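Local atomic coordinates of epsin-3 (Saccharomyces cerevisiae, PDB entry 3ONK), a protein that helps recruit clathrin to the Golgi network and endosomes and binds membranes enriched in phosphatidylinositol-3,5-bisphosphate, acting in protein sorting at the multivesicular body. Residues 13-18 with 32-37. Sequence-based numbering, arbitrary orientation.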
loop_
_atom_site.group_PDB
_atom_site.type_symbol
_atom_site.label_atom_id
_atom_site.label_comp_id
_atom_site.label_asym_id
_atom_site.label_seq_id
_atom_site.Cartn_x
_atom_site.Cartn_y
_atom_site.Cartn_z
ATOM N N GLU A 13 13.758 0.344 -3.727
ATOM C CA GLU A 13 12.770 0.406 -4.800
ATOM C C GLU A 13 12.543 -0.997 -5.370
ATOM O O GLU A 13 11.439 -1.328 -5.809
ATOM C CB GLU A 13 13.218 1.368 -5.905
ATOM C CG GLU A 13 13.253 2.815 -5.470
ATOM C CD GLU A 13 14.030 3.706 -6.422
ATOM O OE1 GLU A 13 14.749 3.182 -7.301
ATOM O OE2 GLU A 13 13.917 4.940 -6.289
ATOM N N GLY A 14 13.584 -1.825 -5.335
ATOM C CA GLY A 14 13.470 -3.209 -5.761
ATOM C C GLY A 14 12.602 -4.029 -4.811
ATOM O O GLY A 14 11.844 -4.900 -5.234
ATOM N N LYS A 15 12.726 -3.767 -3.514
ATOM C CA LYS A 15 11.931 -4.475 -2.530
ATOM C C LYS A 15 10.450 -4.136 -2.718
ATOM O O LYS A 15 9.598 -5.032 -2.746
ATOM C CB LYS A 15 12.399 -4.119 -1.117
ATOM C CG LYS A 15 13.700 -4.784 -0.703
ATOM C CD LYS A 15 13.980 -4.544 0.781
ATOM C CE LYS A 15 15.026 -5.496 1.321
ATOM N NZ LYS A 15 16.266 -5.462 0.519
ATOM N N VAL A 16 10.153 -2.847 -2.866
ATOM C CA VAL A 16 8.785 -2.405 -3.122
ATOM C C VAL A 16 8.253 -2.989 -4.427
ATOM O O VAL A 16 7.105 -3.431 -4.496
ATOM C CB VAL A 16 8.670 -0.866 -3.184
ATOM C CG1 VAL A 16 7.228 -0.465 -3.481
ATOM C CG2 VAL A 16 9.127 -0.256 -1.884
ATOM N N ARG A 17 9.091 -2.993 -5.462
ATOM C CA ARG A 17 8.700 -3.596 -6.737
ATOM C C ARG A 17 8.291 -5.054 -6.561
ATOM O O ARG A 17 7.237 -5.470 -7.051
ATOM C CB ARG A 17 9.817 -3.472 -7.784
ATOM C CG ARG A 17 9.908 -2.102 -8.424
ATOM C CD ARG A 17 10.802 -2.108 -9.661
ATOM N NE ARG A 17 10.040 -2.155 -10.909
ATOM C CZ ARG A 17 9.971 -3.219 -11.706
ATOM N NH1 ARG A 17 9.255 -3.170 -12.826
ATOM N NH2 ARG A 17 10.624 -4.332 -11.387
ATOM N N GLU A 18 9.125 -5.820 -5.858
ATOM C CA GLU A 18 8.851 -7.230 -5.574
ATOM C C GLU A 18 7.569 -7.421 -4.762
ATOM O O GLU A 18 6.756 -8.298 -5.054
ATOM C CB GLU A 18 10.021 -7.900 -4.826
ATOM C CG GLU A 18 9.633 -9.283 -4.251
ATOM C CD GLU A 18 10.741 -9.987 -3.460
ATOM O OE1 GLU A 18 11.833 -9.410 -3.265
ATOM O OE2 GLU A 18 10.504 -11.137 -3.027
ATOM N N MET A 32 7.612 -6.952 3.847
ATOM C CA MET A 32 6.890 -5.740 4.211
ATOM C C MET A 32 7.588 -5.019 5.384
ATOM O O MET A 32 7.783 -3.799 5.354
ATOM C CB MET A 32 5.436 -6.067 4.549
ATOM C CG MET A 32 4.585 -6.469 3.361
ATOM S SD MET A 32 2.832 -6.390 3.755
ATOM C CE MET A 32 2.701 -7.692 4.994
ATOM N N ASP A 33 7.979 -5.779 6.402
ATOM C CA ASP A 33 8.734 -5.212 7.525
ATOM C C ASP A 33 10.045 -4.559 7.067
ATOM O O ASP A 33 10.400 -3.474 7.528
ATOM C CB ASP A 33 9.010 -6.275 8.590
ATOM C CG ASP A 33 9.020 -5.700 10.007
ATOM O OD1 ASP A 33 8.498 -4.587 10.211
ATOM O OD2 ASP A 33 9.541 -6.369 10.920
ATOM N N GLN A 34 10.759 -5.213 6.153
ATOM C CA GLN A 34 11.998 -4.635 5.611
ATOM C C GLN A 34 11.709 -3.272 5.001
ATOM O O GLN A 34 12.456 -2.309 5.195
ATOM C CB GLN A 34 12.641 -5.571 4.576
ATOM C CG GLN A 34 13.365 -6.785 5.198
ATOM C CD GLN A 34 13.843 -7.796 4.156
ATOM O OE1 GLN A 34 13.161 -8.041 3.165
ATOM N NE2 GLN A 34 15.007 -8.398 4.391
ATOM N N ILE A 35 10.606 -3.186 4.264
ATOM C CA ILE A 35 10.232 -1.938 3.630
ATOM C C ILE A 35 9.821 -0.898 4.680
ATOM O O ILE A 35 10.147 0.290 4.575
ATOM C CB ILE A 35 9.121 -2.175 2.592
ATOM C CG1 ILE A 35 9.693 -2.942 1.385
ATOM C CG2 ILE A 35 8.542 -0.867 2.156
ATOM C CD1 ILE A 35 8.640 -3.688 0.575
ATOM N N SER A 36 9.104 -1.358 5.698
ATOM C CA SER A 36 8.749 -0.513 6.817
ATOM C C SER A 36 9.997 0.127 7.425
ATOM O O SER A 36 9.995 1.314 7.738
ATOM C CB SER A 36 7.967 -1.319 7.865
ATOM O OG SER A 36 7.594 -0.498 8.944
ATOM N N GLN A 37 11.061 -0.656 7.585
ATOM C CA GLN A 37 12.322 -0.122 8.103
ATOM C C GLN A 37 12.822 1.050 7.256
ATOM O O GLN A 37 13.379 2.009 7.789
ATOM C CB GLN A 37 13.417 -1.198 8.182
ATOM C CG GLN A 37 13.023 -2.475 8.899
ATOM C CD GLN A 37 12.591 -2.245 10.325
ATOM O OE1 GLN A 37 11.454 -2.539 10.695
ATOM N NE2 GLN A 37 13.499 -1.724 11.143
#
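Ile-35 reaches from helix 29-38 to the backbone of Lys-15 on helix 11-19, at the centre of a contact between the first two helices of the modelled chain, an all-helical ENTH domain. The two short segments run roughly antiparallel, at 144°, and their axes come within 9.8 Å. The longer branch of Ile-35 does the reaching: its CD1 lies 3.7 Å from Lys-15 O, while CG1 packs 3.9 Å from Lys-15 CB. The shorter branch, CG2, meets Val-16 CG2 at 4.1 Å, the two side chains crossing at about a right angle. With chi1 at -70°, CG1 lies anti to the carbonyl carbon and CG2 anti to the backbone N, which splits the two arms between Lys-15 and Val-16. Isoleucine suits this place by combining a beta branch with a longer arm, CG1-CD1. Cut back to alanine, this position would probably leave a gap beside Lys-15 CB and cost Val-16 CG2 its apolar partner on the facing segment. Val-16, compact and buried, fits the inner side, where Met-51 of helix 42-57 also touches it. Met-12 and Ala-19, one turn before and one turn after this pair, extend the apolar surface that receives Ile-35.

Toward solvent the contact changes character. Lys-15 and Gln-34 also cross at about a right angle, but no hydrogen bond joins the two segments; long aliphatic chains suit such a margin, packing by their methylenes (Gln-34 CB lies 4.0 Å from Lys-15 CE) while their polar ends can meet water. The amine of Lys-15 has a long, weak ion pair with Glu-11. Extended through chi2 and chi3, the lysine chain carries CE to Gln-34; the bend at chi4, 54°, then leaves NZ 4.8 Å from Gln-34 OE1, whereas CE rests 3.7 Å from that oxygen.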